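Long-range contacts in putative hydrolase (Chromobacterium violaceum, PDB 3MCW), which probably acts as a hydrolase of the isochorismatase family, related to nicotinamidases, though its substrate is not established: residues L143-K153 with A163-L174; G43-L53 with S184-G192. All coordinates share one frame; numbering follows the deposited sequence.

Overall arrangement
Interaction 1 sets the C-terminal end of strand 140-149 and the loop after it against helix 163-174. Interaction 2 sets helix 37-51 beside helix 184-191, which follows strand 180-182, outermost in the parallel sheet within this chain. The two centres lie about 22 Å apart, yet the contacts meet where strand 140-149 turns its corner, at Ala144 and Asp146. Asp146 OD2 is 2.6 Å from Ser184 OG, a probable hydrogen bond. Ala144 CB lies 3.5 Å from Ile187 CD1 and 3.9 Å from Leu44 CD1, so one alanine packs on both helices of interaction 2. Helix 163-174 also faces the second subunit, whereas no other chain of the assembly touches interaction 2.

Interaction 1: L143-K153 with A163-L174; sequences LAEDGCFTFDK and ADEVHAMSLANL. With EDO (1,2-ethanediol), chain J.
His167 and Glu145 meet at about a right angle. His167 NE2 donates to Glu145 OE1 at 2.8 Å, with an N-H...O angle of 167°. OE1 lies close to the ring plane, but the carboxylate is turned 66° from it. Glu145 has CG between its backbone N and carbonyl carbon (chi1 67°), and a bend at chi2 brings the carboxylate to the ring edge. The other ring nitrogen, His167 ND1, bonds Thr123 OG1, so both nitrogens are engaged, which should fix the rotation of the ring. Thr150 CG2 also sits at the ring edge and touches Val166 CG1 at 3.9 Å, while its OG1 bonds Ser124. Leu171 CD1 lies 3.7 Å from Glu145 CB. Leu143 CD2 reaches Leu174 CD1 at 3.7 Å, with the two side chains crossing at about a right angle. At the start of the helix, Ala163 N donates to Asp152 OD1 at 2.8 Å, from above the carboxylate plane. Asp152 OD2 takes a weak bond from an ethanediol, probably from the crystallisation liquor. Helix 163-174 thus packs against the C-terminal end of strand 140-149 and its outgoing loop, next to helix 123-136, in the parallel-sheet alpha/beta fold of the isochorismatase family.

Interaction 2: G43-L53 with S184-G192; sequences GLLQAWRARGL and SADILAALG. With EDO (1,2-ethanediol), chain K.
Arg51 NH1 donates to O2 of an ethanediol, probably from the crystallisation liquor, at 2.7 Å, while Leu191 CB lies 3.6 Å from Arg51 NE, on one face of the guanidinium. Arg51 NH2 donates to a water at 3.2 Å. That water donates in turn to Leu188 O, which links the two helices. The arginine side chain is extended from CG to NE, and this carries the flat group over Leu191 and Gly192. Further in, Leu191 divides its two methyls. Leu191 CD2 stands over the face of the Trp48 six-membered ring, 4.3 Å from its centroid, in a CH-pi contact, and also touches Leu53 CD1. Leu191 CD1 approaches Trp48 CZ3 at 3.6 Å. Ile187 CG2 meets the same indole at its edge, 3.7 Å from Trp48 CH2, while Trp48 NE1 bonds Pro13 O. Leu188 CD2 presses on Ala47 CB at 3.5 Å, a tight pair. Leu44 CD2 packs on Ile187 CG2. Gly52, just after helix 37-51, closes it with a Schellman motif. The short helical segments run nearly parallel, 11° apart and 10.7 Å between axes. They lie side by side on one side of the parallel sheet of this alpha/beta fold, where Leu44 and Ile187 both rest on Ala144 of strand 140-149.

Interaction 1: L143-K153 with A163-L174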
ATOM      1  N   LEU A 143       9.991   4.737   9.364  1.00  6.70           N
ATOM      2  CA  LEU A 143      10.446   3.604   8.575  1.00  6.55           C
ATOM      3  C   LEU A 143      11.962   3.632   8.548  1.00  6.34           C
ATOM      4  O   LEU A 143      12.562   4.571   7.995  1.00  7.31           O
ATOM      5  CB  LEU A 143       9.856   3.688   7.162  1.00  7.21           C
ATOM      6  CG  LEU A 143      10.249   2.541   6.253  1.00  7.73           C
ATOM      7  CD1 LEU A 143       9.857   1.192   6.796  1.00  7.37           C
ATOM      8  CD2 LEU A 143       9.565   2.738   4.899  1.00 11.17           C
ATOM      9  N   ALA A 144      12.609   2.633   9.155  1.00  6.13           N
ATOM     10  CA  ALA A 144      14.067   2.533   9.237  1.00  6.58           C
ATOM     11  C   ALA A 144      14.554   1.906   7.946  1.00  6.62           C
ATOM     12  O   ALA A 144      14.703   0.687   7.829  1.00  6.83           O
ATOM     13  CB  ALA A 144      14.499   1.722  10.468  1.00  8.34           C
ATOM     14  N   GLU A 145      14.806   2.745   6.952  1.00  6.78           N
ATOM     15  CA  GLU A 145      14.960   2.239   5.592  1.00  6.92           C
ATOM     16  C   GLU A 145      16.218   1.391   5.383  1.00  6.48           C
ATOM     17  O   GLU A 145      16.258   0.528   4.536  1.00  6.75           O
ATOM     18  CB  GLU A 145      14.843   3.359   4.550  1.00  8.04           C
ATOM     19  CG  GLU A 145      15.951   4.362   4.587  1.00  8.37           C
ATOM     20  CD  GLU A 145      17.180   3.946   3.792  1.00  8.20           C
ATOM     21  OE1 GLU A 145      17.056   3.169   2.823  1.00  8.76           O
ATOM     22  OE2 GLU A 145      18.280   4.437   4.144  1.00 12.68           O
ATOM     23  N   ASP A 146      17.269   1.690   6.158  1.00  6.56           N
ATOM     24  CA  ASP A 146      18.497   0.894   6.113  1.00  6.58           C
ATOM     25  C   ASP A 146      18.347  -0.492   6.704  1.00  6.63           C
ATOM     26  O   ASP A 146      19.189  -1.353   6.501  1.00  7.88           O
ATOM     27  CB  ASP A 146      19.673   1.644   6.728  1.00  7.96           C
ATOM     28  CG  ASP A 146      19.485   1.986   8.192  1.00  8.47           C
ATOM     29  OD1 ASP A 146      18.351   2.322   8.607  1.00  8.78           O
ATOM     30  OD2 ASP A 146      20.481   1.994   8.941  1.00 12.31           O
ATOM     31  N   GLY A 147      17.263  -0.700   7.476  1.00  6.49           N
ATOM     32  CA  GLY A 147      16.877  -2.006   7.962  1.00  6.18           C
ATOM     33  C   GLY A 147      15.868  -2.704   7.096  1.00  6.13           C
ATOM     34  O   GLY A 147      15.294  -3.719   7.485  1.00  7.87           O
ATOM     35  N   CYS A 148      15.617  -2.192   5.899  1.00  5.73           N
ATOM     36  CA  CYS A 148      14.708  -2.798   4.953  1.00  5.80           C
ATOM     37  C   CYS A 148      15.470  -3.192   3.700  1.00  5.77           C
ATOM     38  O   CYS A 148      16.491  -2.574   3.354  1.00  6.92           O
ATOM     39  CB  CYS A 148      13.597  -1.822   4.531  1.00  6.22           C
ATOM     40  SG  CYS A 148      12.518  -1.309   5.883  1.00  6.57           S
ATOM     41  N   PHE A 149      14.974  -4.179   2.979  1.00  5.48           N
ATOM     42  CA  PHE A 149      15.511  -4.478   1.663  1.00  5.80           C
ATOM     43  C   PHE A 149      14.398  -5.024   0.778  1.00  5.01           C
ATOM     44  O   PHE A 149      13.337  -5.450   1.273  1.00  5.40           O
ATOM     45  CB  PHE A 149      16.729  -5.436   1.727  1.00  6.65           C
ATOM     46  CG  PHE A 149      16.474  -6.856   2.106  1.00  6.61           C
ATOM     47  CD1 PHE A 149      16.517  -7.245   3.425  1.00  9.46           C
ATOM     48  CD2 PHE A 149      16.319  -7.814   1.139  1.00  7.75           C
ATOM     49  CE1 PHE A 149      16.409  -8.564   3.772  1.00 11.65           C
ATOM     50  CE2 PHE A 149      16.203  -9.142   1.463  1.00 10.51           C
ATOM     51  CZ  PHE A 149      16.261  -9.514   2.777  1.00 10.97           C
ATOM     52  N   THR A 150      14.665  -5.026  -0.524  1.00  5.65           N
ATOM     53  CA  THR A 150      13.761  -5.555  -1.507  1.00  5.49           C
ATOM     54  C   THR A 150      14.572  -6.178  -2.647  1.00  5.69           C
ATOM     55  O   THR A 150      15.781  -6.379  -2.495  1.00  6.40           O
ATOM     56  CB  THR A 150      12.733  -4.495  -1.955  1.00  5.87           C
ATOM     57  OG1 THR A 150      11.687  -5.153  -2.669  1.00  6.59           O
ATOM     58  CG2 THR A 150      13.391  -3.362  -2.756  1.00  7.45           C
ATOM     59  N   PHE A 151      13.877  -6.494  -3.736  1.00  6.07           N
ATOM     60  CA  PHE A 151      14.406  -7.299  -4.821  1.00  5.83           C
ATOM     61  C   PHE A 151      14.239  -6.572  -6.139  1.00  5.42           C
ATOM     62  O   PHE A 151      13.342  -5.745  -6.339  1.00  6.32           O
ATOM     63  CB  PHE A 151      13.709  -8.654  -4.885  1.00  6.42           C
ATOM     64  CG  PHE A 151      13.794  -9.406  -3.602  1.00  6.77           C
ATOM     65  CD1 PHE A 151      14.942 -10.128  -3.264  1.00  8.34           C
ATOM     66  CD2 PHE A 151      12.776  -9.346  -2.670  1.00  9.20           C
ATOM     67  CE1 PHE A 151      15.058 -10.758  -2.075  1.00  9.66           C
ATOM     68  CE2 PHE A 151      12.891 -10.028  -1.464  1.00 12.15           C
ATOM     69  CZ  PHE A 151      14.044 -10.733  -1.182  1.00 10.80           C
ATOM     70  N   ASP A 152      15.084  -6.925  -7.109  1.00  5.75           N
ATOM     71  CA  ASP A 152      14.931  -6.447  -8.485  1.00  5.88           C
ATOM     72  C   ASP A 152      13.517  -6.782  -8.978  1.00  5.74           C
ATOM     73  O   ASP A 152      12.932  -7.804  -8.618  1.00  6.51           O
ATOM     74  CB  ASP A 152      15.913  -7.164  -9.433  1.00  6.45           C
ATOM     75  CG  ASP A 152      17.380  -6.820  -9.228  1.00  7.01           C
ATOM     76  OD1 ASP A 152      17.746  -6.120  -8.263  1.00  6.93           O
ATOM     77  OD2 ASP A 152      18.178  -7.275 -10.075  1.00  8.94           O
ATOM     78  N   LYS A 153      12.983  -5.931  -9.837  1.00  6.16           N
ATOM     79  CA  LYS A 153      11.695  -6.241 -10.461  0.50  6.84           C
ATOM     80  C   LYS A 153      11.582  -5.491 -11.772  1.00  7.16           C
ATOM     81  O   LYS A 153      11.991  -4.347 -11.912  1.00  8.46           O
ATOM     82  CB  LYS A 153      10.482  -5.935  -9.553  0.50  7.87           C
ATOM     83  CG  LYS A 153       9.149  -6.539 -10.078  0.50  9.82           C
ATOM     84  CD  LYS A 153       7.949  -6.284  -9.214  0.50 11.80           C
ATOM     85  CE  LYS A 153       7.900  -7.206  -8.021  0.50 13.23           C
ATOM     86  NZ  LYS A 153       7.967  -8.664  -8.383  0.50 14.59           N
ATOM     87  N   ALA A 163      16.890  -3.634  -7.338  1.00  6.00           N
ATOM     88  CA  ALA A 163      16.336  -3.562  -5.978  1.00  5.84           C
ATOM     89  C   ALA A 163      16.518  -2.166  -5.434  1.00  5.72           C
ATOM     90  O   ALA A 163      15.633  -1.641  -4.759  1.00  6.39           O
ATOM     91  CB  ALA A 163      17.018  -4.587  -5.093  1.00  6.98           C
ATOM     92  N   ASP A 164      17.667  -1.535  -5.658  1.00  6.58           N
ATOM     93  CA  ASP A 164      17.895  -0.155  -5.209  0.50  6.63           C
ATOM     94  C   ASP A 164      16.845   0.811  -5.751  1.00  6.21           C
ATOM     95  O   ASP A 164      16.314   1.664  -5.052  1.00  6.72           O
ATOM     96  CB  ASP A 164      19.288   0.339  -5.632  0.50  6.92           C
ATOM     97  CG  ASP A 164      20.395  -0.401  -4.927  0.50  9.26           C
ATOM     98  OD1 ASP A 164      21.205  -0.998  -5.654  0.50 19.88           O
ATOM     99  OD2 ASP A 164      20.452  -0.393  -3.676  0.50 11.83           O
ATOM    100  N   GLU A 165      16.557   0.679  -7.052  1.00  6.43           N
ATOM    101  CA  GLU A 165      15.584   1.552  -7.694  1.00  6.75           C
ATOM    102  C   GLU A 165      14.182   1.288  -7.164  1.00  6.29           C
ATOM    103  O   GLU A 165      13.410   2.222  -6.959  1.00  6.30           O
ATOM    104  CB  GLU A 165      15.640   1.364  -9.209  1.00  7.52           C
ATOM    105  CG  GLU A 165      16.907   1.907  -9.845  1.00  8.32           C
ATOM    106  CD  GLU A 165      16.984   1.591 -11.324  1.00 12.20           C
ATOM    107  OE1 GLU A 165      16.898   0.436 -11.739  1.00 10.03           O
ATOM    108  OE2 GLU A 165      17.130   2.565 -12.077  1.00 22.98           O
ATOM    109  N   VAL A 166      13.830   0.026  -6.982  1.00  5.73           N
ATOM    110  CA  VAL A 166      12.522  -0.348  -6.431  1.00  5.92           C
ATOM    111  C   VAL A 166      12.362   0.245  -5.035  1.00  5.84           C
ATOM    112  O   VAL A 166      11.337   0.835  -4.708  1.00  6.47           O
ATOM    113  CB  VAL A 166      12.351  -1.888  -6.438  1.00  6.06           C
ATOM    114  CG1 VAL A 166      11.087  -2.312  -5.706  1.00  7.93           C
ATOM    115  CG2 VAL A 166      12.398  -2.439  -7.866  1.00  7.35           C
ATOM    116  N   HIS A 167      13.382   0.064  -4.217  1.00  5.48           N
ATOM    117  CA  HIS A 167      13.424   0.590  -2.856  1.00  5.72           C
ATOM    118  C   HIS A 167      13.241   2.106  -2.877  1.00  5.96           C
ATOM    119  O   HIS A 167      12.449   2.654  -2.121  1.00  6.47           O
ATOM    120  CB  HIS A 167      14.783   0.182  -2.239  1.00  6.12           C
ATOM    121  CG  HIS A 167      14.991   0.506  -0.802  1.00  6.22           C
ATOM    122  ND1 HIS A 167      14.709  -0.367   0.228  1.00  6.96           N
ATOM    123  CD2 HIS A 167      15.595   1.581  -0.255  1.00  7.09           C
ATOM    124  CE1 HIS A 167      15.098   0.225   1.359  1.00  6.97           C
ATOM    125  NE2 HIS A 167      15.632   1.404   1.098  1.00  7.44           N
ATOM    126  N   ALA A 168      13.992   2.795  -3.728  1.00  5.87           N
ATOM    127  CA  ALA A 168      13.944   4.252  -3.779  1.00  6.13           C
ATOM    128  C   ALA A 168      12.554   4.774  -4.182  1.00  5.79           C
ATOM    129  O   ALA A 168      12.125   5.827  -3.699  1.00  6.08           O
ATOM    130  CB  ALA A 168      14.993   4.762  -4.742  1.00  7.82           C
HETATM  131  N   MSE A 169      11.886   4.047  -5.071  1.00  5.82           N
HETATM  132  CA  MSE A 169      10.556   4.460  -5.500  0.50  6.12           C
HETATM  133  C   MSE A 169       9.551   4.252  -4.366  1.00  6.25           C
HETATM  134  O   MSE A 169       8.704   5.121  -4.093  1.00  7.00           O
HETATM  135  CB  MSE A 169      10.169   3.777  -6.830  0.50  6.86           C
HETATM  136  CG  MSE A 169      10.971   4.324  -8.014  0.50  8.24           C
HETATM  137 SE   MSE A 169      10.576   3.579  -9.770  0.37 10.54          SE
HETATM  138  CE  MSE A 169       8.985   4.539 -10.023  0.50 12.83           C
ATOM    139  N   SER A 170       9.625   3.108  -3.688  1.00  6.13           N
ATOM    140  CA  SER A 170       8.715   2.891  -2.554  0.60  6.48           C
ATOM    141  C   SER A 170       8.933   3.879  -1.438  1.00  6.70           C
ATOM    142  O   SER A 170       7.976   4.424  -0.898  1.00  7.58           O
ATOM    143  CB  SER A 170       8.823   1.480  -2.014  0.60  6.49           C
ATOM    144  OG  SER A 170       8.263   0.538  -2.892  0.60  7.37           O
ATOM    145  N   LEU A 171      10.188   4.169  -1.100  1.00  6.43           N
ATOM    146  CA  LEU A 171      10.441   5.162  -0.061  1.00  6.51           C
ATOM    147  C   LEU A 171       9.843   6.528  -0.421  1.00  6.44           C
ATOM    148  O   LEU A 171       9.313   7.222   0.428  1.00  6.98           O
ATOM    149  CB  LEU A 171      11.933   5.314   0.236  1.00  6.94           C
ATOM    150  CG  LEU A 171      12.652   4.131   0.876  1.00  8.05           C
ATOM    151  CD1 LEU A 171      14.096   4.540   1.139  1.00  8.59           C
ATOM    152  CD2 LEU A 171      11.918   3.561   2.090  1.00  9.40           C
ATOM    153  N   ALA A 172       9.985   6.937  -1.675  1.00  6.76           N
ATOM    154  CA  ALA A 172       9.433   8.215  -2.099  1.00  6.99           C
ATOM    155  C   ALA A 172       7.908   8.236  -1.986  1.00  7.12           C
ATOM    156  O   ALA A 172       7.337   9.261  -1.616  1.00  8.40           O
ATOM    157  CB  ALA A 172       9.873   8.541  -3.509  1.00  8.49           C
ATOM    158  N   ASN A 173       7.263   7.143  -2.354  1.00  6.81           N
ATOM    159  CA  ASN A 173       5.799   7.053  -2.221  1.00  7.83           C
ATOM    160  C   ASN A 173       5.345   7.027  -0.770  1.00  7.45           C
ATOM    161  O   ASN A 173       4.256   7.506  -0.456  1.00  8.91           O
ATOM    162  CB  ASN A 173       5.266   5.832  -2.976  1.00  8.76           C
ATOM    163  CG  ASN A 173       5.271   6.011  -4.522  1.00  9.29           C
ATOM    164  OD1 ASN A 173       5.328   7.143  -5.035  1.00 12.03           O
ATOM    165  ND2 ASN A 173       5.262   4.910  -5.224  1.00 11.41           N
ATOM    166  N   LEU A 174       6.166   6.474   0.109  1.00  6.59           N
ATOM    167  CA  LEU A 174       5.825   6.341   1.514  1.00  6.76           C
ATOM    168  C   LEU A 174       6.084   7.601   2.331  1.00  6.46           C
ATOM    169  O   LEU A 174       5.305   7.923   3.235  1.00  7.49           O
ATOM    170  CB  LEU A 174       6.570   5.152   2.122  1.00  6.50           C
ATOM    171  CG  LEU A 174       6.100   3.784   1.669  1.00  7.07           C
ATOM    172  CD1 LEU A 174       7.036   2.685   2.132  1.00  9.13           C
ATOM    173  CD2 LEU A 174       4.672   3.507   2.212  1.00 10.27           C
TER
HETATM  174  C1  EDO J 205      19.438  -3.721 -12.744  1.00 20.13           C
HETATM  175  O1  EDO J 205      18.482  -2.972 -13.515  1.00 25.30           O
HETATM  176  C2  EDO J 205      18.942  -4.980 -12.022  1.00 19.20           C
HETATM  177  O2  EDO J 205      17.858  -5.734 -12.599  1.00 21.55           O

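Interaction 2: G43-L53 with S184-G192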
ATOM      1  N   GLY A  43      20.712  -4.281  15.378  1.00  7.74           N
ATOM      2  CA  GLY A  43      21.074  -3.148  16.228  1.00  8.25           C
ATOM      3  C   GLY A  43      19.840  -2.509  16.860  1.00  7.48           C
ATOM      4  O   GLY A  43      19.845  -2.138  18.029  1.00  8.88           O
ATOM      5  N   LEU A  44      18.773  -2.366  16.080  1.00  7.03           N
ATOM      6  CA  LEU A  44      17.532  -1.822  16.601  1.00  7.06           C
ATOM      7  C   LEU A  44      16.947  -2.777  17.666  1.00  6.46           C
ATOM      8  O   LEU A  44      16.561  -2.351  18.750  1.00  6.56           O
ATOM      9  CB  LEU A  44      16.513  -1.597  15.494  1.00  7.15           C
ATOM     10  CG  LEU A  44      16.838  -0.490  14.493  1.00  8.11           C
ATOM     11  CD1 LEU A  44      15.868  -0.580  13.301  1.00 10.58           C
ATOM     12  CD2 LEU A  44      16.791   0.863  15.155  1.00 12.60           C
ATOM     13  N   LEU A  45      16.921  -4.070  17.357  1.00  6.27           N
ATOM     14  CA  LEU A  45      16.332  -5.077  18.251  1.00  6.26           C
ATOM     15  C   LEU A  45      17.090  -5.111  19.570  1.00  6.37           C
ATOM     16  O   LEU A  45      16.487  -5.157  20.637  1.00  6.95           O
ATOM     17  CB  LEU A  45      16.351  -6.433  17.555  1.00  6.40           C
ATOM     18  CG  LEU A  45      15.781  -7.639  18.298  1.00  6.99           C
ATOM     19  CD1 LEU A  45      14.370  -7.348  18.794  1.00  8.31           C
ATOM     20  CD2 LEU A  45      15.895  -8.878  17.435  1.00  8.58           C
ATOM     21  N   GLN A  46      18.420  -5.083  19.510  1.00  6.58           N
ATOM     22  CA  GLN A  46      19.224  -5.100  20.730  0.50  6.58           C
ATOM     23  C   GLN A  46      18.975  -3.862  21.581  1.00  6.50           C
ATOM     24  O   GLN A  46      18.879  -3.955  22.807  1.00  7.67           O
ATOM     25  CB  GLN A  46      20.712  -5.204  20.430  0.50  7.22           C
ATOM     26  CG  GLN A  46      21.533  -5.459  21.720  0.50  7.19           C
ATOM     27  CD  GLN A  46      23.012  -5.441  21.508  0.50  7.54           C
ATOM     28  OE1 GLN A  46      23.709  -6.405  21.812  0.50  8.48           O
ATOM     29  NE2 GLN A  46      23.515  -4.344  21.011  0.50  8.15           N
ATOM     30  N   ALA A  47      18.872  -2.688  20.952  1.00  6.59           N
ATOM     31  CA  ALA A  47      18.589  -1.475  21.674  1.00  7.48           C
ATOM     32  C   ALA A  47      17.216  -1.518  22.332  1.00  6.76           C
ATOM     33  O   ALA A  47      17.061  -1.084  23.491  1.00  7.92           O
ATOM     34  CB  ALA A  47      18.722  -0.272  20.777  1.00  8.34           C
ATOM     35  N   TRP A  48      16.212  -2.010  21.612  1.00  6.97           N
ATOM     36  CA  TRP A  48      14.865  -2.129  22.160  1.00  7.35           C
ATOM     37  C   TRP A  48      14.863  -3.053  23.361  1.00  6.92           C
ATOM     38  O   TRP A  48      14.223  -2.756  24.378  1.00  8.59           O
ATOM     39  CB  TRP A  48      13.854  -2.545  21.080  1.00  6.70           C
ATOM     40  CG  TRP A  48      12.953  -1.425  20.636  1.00  6.74           C
ATOM     41  CD1 TRP A  48      11.660  -1.275  21.028  1.00  7.23           C
ATOM     42  CD2 TRP A  48      13.256  -0.307  19.790  1.00  6.71           C
ATOM     43  NE1 TRP A  48      11.146  -0.123  20.499  1.00  7.24           N
ATOM     44  CE2 TRP A  48      12.104   0.493  19.746  1.00  6.64           C
ATOM     45  CE3 TRP A  48      14.374   0.090  19.033  1.00  7.44           C
ATOM     46  CZ2 TRP A  48      12.018   1.646  18.973  1.00  7.93           C
ATOM     47  CZ3 TRP A  48      14.312   1.263  18.297  1.00  7.89           C
ATOM     48  CH2 TRP A  48      13.121   2.027  18.258  1.00  8.48           C
ATOM     49  N   ARG A  49      15.504  -4.196  23.237  1.00  6.81           N
ATOM     50  CA  ARG A  49      15.595  -5.152  24.334  1.00  6.90           C
ATOM     51  C   ARG A  49      16.324  -4.541  25.535  1.00  7.27           C
ATOM     52  O   ARG A  49      15.867  -4.661  26.668  1.00  7.99           O
ATOM     53  CB  ARG A  49      16.303  -6.425  23.879  1.00  6.58           C
ATOM     54  CG  ARG A  49      15.475  -7.293  22.975  1.00  6.78           C
ATOM     55  CD  ARG A  49      16.320  -8.397  22.394  1.00  6.87           C
ATOM     56  NE  ARG A  49      15.477  -9.348  21.658  1.00  7.18           N
ATOM     57  CZ  ARG A  49      15.902 -10.251  20.798  1.00  7.17           C
ATOM     58  NH1 ARG A  49      17.166 -10.344  20.447  1.00  8.56           N
ATOM     59  NH2 ARG A  49      15.027 -11.095  20.272  1.00  7.89           N
ATOM     60  N   ALA A  50      17.456  -3.898  25.287  1.00  7.05           N
ATOM     61  CA  ALA A  50      18.265  -3.330  26.360  1.00  7.70           C
ATOM     62  C   ALA A  50      17.494  -2.255  27.112  1.00  8.23           C
ATOM     63  O   ALA A  50      17.652  -2.133  28.316  1.00 10.04           O
ATOM     64  CB  ALA A  50      19.572  -2.787  25.791  1.00  9.06           C
ATOM     65  N   ARG A  51      16.646  -1.503  26.410  1.00  7.75           N
ATOM     66  CA  ARG A  51      15.879  -0.413  26.985  1.00  9.48           C
ATOM     67  C   ARG A  51      14.522  -0.873  27.507  1.00  9.29           C
ATOM     68  O   ARG A  51      13.807  -0.080  28.146  1.00 11.99           O
ATOM     69  CB  ARG A  51      15.727   0.720  25.973  1.00  9.64           C
ATOM     70  CG  ARG A  51      17.036   1.476  25.676  1.00 11.14           C
ATOM     71  CD  ARG A  51      16.800   2.511  24.600  1.00 12.17           C
ATOM     72  NE  ARG A  51      17.997   3.281  24.236  1.00 13.67           N
ATOM     73  CZ  ARG A  51      18.527   4.258  24.948  1.00 14.66           C
ATOM     74  NH1 ARG A  51      18.000   4.625  26.114  1.00 16.53           N
ATOM     75  NH2 ARG A  51      19.626   4.886  24.506  1.00 16.21           N
ATOM     76  N   GLY A  52      14.144  -2.120  27.253  1.00  9.39           N
ATOM     77  CA  GLY A  52      12.849  -2.596  27.710  1.00  9.85           C
ATOM     78  C   GLY A  52      11.666  -1.936  27.028  1.00  9.76           C
ATOM     79  O   GLY A  52      10.607  -1.794  27.635  1.00 12.26           O
ATOM     80  N   LEU A  53      11.834  -1.562  25.770  1.00  8.37           N
ATOM     81  CA  LEU A  53      10.787  -0.892  25.007  1.00  8.28           C
ATOM     82  C   LEU A  53       9.909  -1.915  24.261  1.00  7.76           C
ATOM     83  O   LEU A  53      10.316  -3.050  24.024  1.00  8.51           O
ATOM     84  CB  LEU A  53      11.450   0.085  24.031  1.00  8.60           C
ATOM     85  CG  LEU A  53      12.057   1.301  24.677  1.00 10.24           C
ATOM     86  CD1 LEU A  53      12.930   2.031  23.648  1.00 12.39           C
ATOM     87  CD2 LEU A  53      10.930   2.212  25.188  1.00 14.02           C
ATOM     88  N   SER A 184      18.408   4.026  10.844  1.00  9.22           N
ATOM     89  CA  SER A 184      18.528   3.415  12.158  1.00  9.58           C
ATOM     90  C   SER A 184      19.431   4.223  13.078  1.00  9.40           C
ATOM     91  O   SER A 184      19.139   4.284  14.265  1.00 10.28           O
ATOM     92  CB  SER A 184      19.008   1.970  12.072  1.00 10.87           C
ATOM     93  OG  SER A 184      20.312   1.854  11.548  1.00 12.02           O
ATOM     94  N   ALA A 185      20.502   4.851  12.581  1.00 10.84           N
ATOM     95  CA  ALA A 185      21.374   5.658  13.447  1.00 12.31           C
ATOM     96  C   ALA A 185      20.566   6.796  14.057  1.00 11.09           C
ATOM     97  O   ALA A 185      20.752   7.131  15.247  1.00 13.53           O
ATOM     98  CB  ALA A 185      22.586   6.170  12.700  1.00 15.05           C
ATOM     99  N   ASP A 186      19.719   7.446  13.267  1.00 12.85           N
ATOM    100  CA  ASP A 186      18.814   8.560  13.685  0.50 13.40           C
ATOM    101  C   ASP A 186      17.939   8.093  14.844  1.00 11.87           C
ATOM    102  O   ASP A 186      17.681   8.761  15.836  1.00 12.51           O
ATOM    103  CB  ASP A 186      17.790   8.989  12.565  0.50 14.50           C
ATOM    104  CG  ASP A 186      18.439   9.493  11.247  0.50 15.22           C
ATOM    105  OD1 ASP A 186      19.536  10.113  11.327  0.50 19.46           O
ATOM    106  OD2 ASP A 186      17.821   9.283  10.141  0.50 17.54           O
ATOM    107  N   ILE A 187      17.360   6.925  14.611  1.00  9.57           N
ATOM    108  CA  ILE A 187      16.414   6.318  15.538  1.00  9.07           C
ATOM    109  C   ILE A 187      17.123   6.019  16.883  1.00  9.15           C
ATOM    110  O   ILE A 187      16.610   6.322  17.965  1.00 10.08           O
ATOM    111  CB  ILE A 187      15.815   5.048  14.919  1.00  9.25           C
ATOM    112  CG1 ILE A 187      14.837   5.415  13.798  1.00 10.44           C
ATOM    113  CG2 ILE A 187      15.141   4.219  16.015  1.00 10.96           C
ATOM    114  CD1 ILE A 187      14.612   4.319  12.779  1.00 11.83           C
ATOM    115  N   LEU A 188      18.305   5.416  16.814  1.00  9.21           N
ATOM    116  CA  LEU A 188      19.040   5.056  18.016  1.00 10.63           C
ATOM    117  C   LEU A 188      19.420   6.290  18.787  1.00 11.13           C
ATOM    118  O   LEU A 188      19.346   6.286  20.024  1.00 12.21           O
ATOM    119  CB  LEU A 188      20.266   4.216  17.657  1.00 11.74           C
ATOM    120  CG  LEU A 188      19.980   2.815  17.109  1.00 12.38           C
ATOM    121  CD1 LEU A 188      21.283   2.191  16.569  1.00 17.69           C
ATOM    122  CD2 LEU A 188      19.299   1.922  18.164  1.00 14.67           C
ATOM    123  N   ALA A 189      19.804   7.357  18.098  1.00 11.26           N
ATOM    124  CA  ALA A 189      20.112   8.613  18.775  1.00 12.84           C
ATOM    125  C   ALA A 189      18.864   9.173  19.451  1.00 12.59           C
ATOM    126  O   ALA A 189      18.910   9.660  20.585  1.00 14.46           O
ATOM    127  CB  ALA A 189      20.689   9.608  17.789  1.00 14.87           C
ATOM    128  N   ALA A 190      17.721   9.086  18.774  1.00 11.65           N
ATOM    129  CA  ALA A 190      16.468   9.619  19.320  1.00 12.31           C
ATOM    130  C   ALA A 190      16.033   8.871  20.585  1.00 11.61           C
ATOM    131  O   ALA A 190      15.471   9.489  21.515  1.00 12.16           O
ATOM    132  CB  ALA A 190      15.358   9.578  18.273  1.00 13.83           C
ATOM    133  N   LEU A 191      16.306   7.571  20.661  1.00 11.26           N
ATOM    134  CA  LEU A 191      15.992   6.827  21.883  1.00 10.77           C
ATOM    135  C   LEU A 191      16.687   7.421  23.107  1.00 11.58           C
ATOM    136  O   LEU A 191      16.107   7.473  24.179  1.00 12.64           O
ATOM    137  CB  LEU A 191      16.394   5.376  21.762  1.00 11.52           C
ATOM    138  CG  LEU A 191      15.638   4.509  20.772  1.00 11.81           C
ATOM    139  CD1 LEU A 191      16.175   3.097  20.769  1.00 14.34           C
ATOM    140  CD2 LEU A 191      14.127   4.523  21.066  1.00 14.26           C
ATOM    141  N   GLY A 192      17.931   7.847  22.931  1.00 12.33           N
ATOM    142  CA  GLY A 192      18.699   8.441  24.002  1.00 13.03           C
ATOM    143  C   GLY A 192      18.193   9.773  24.513  1.00 13.13           C
ATOM    144  O   GLY A 192      18.628  10.203  25.571  1.00 15.26           O
TER
HETATM  145  C1  EDO K 206      14.105   5.497  26.759  1.00 22.56           C
HETATM  146  O1  EDO K 206      14.004   6.235  27.999  1.00 30.49           O
HETATM  147  C2  EDO K 206      14.461   4.077  27.056  1.00 21.10           C
HETATM  148  O2  EDO K 206      15.820   3.930  27.462  1.00 24.35           O
HETATM  149  O   HOH W   1      19.824   3.691  21.557  0.50 12.57           O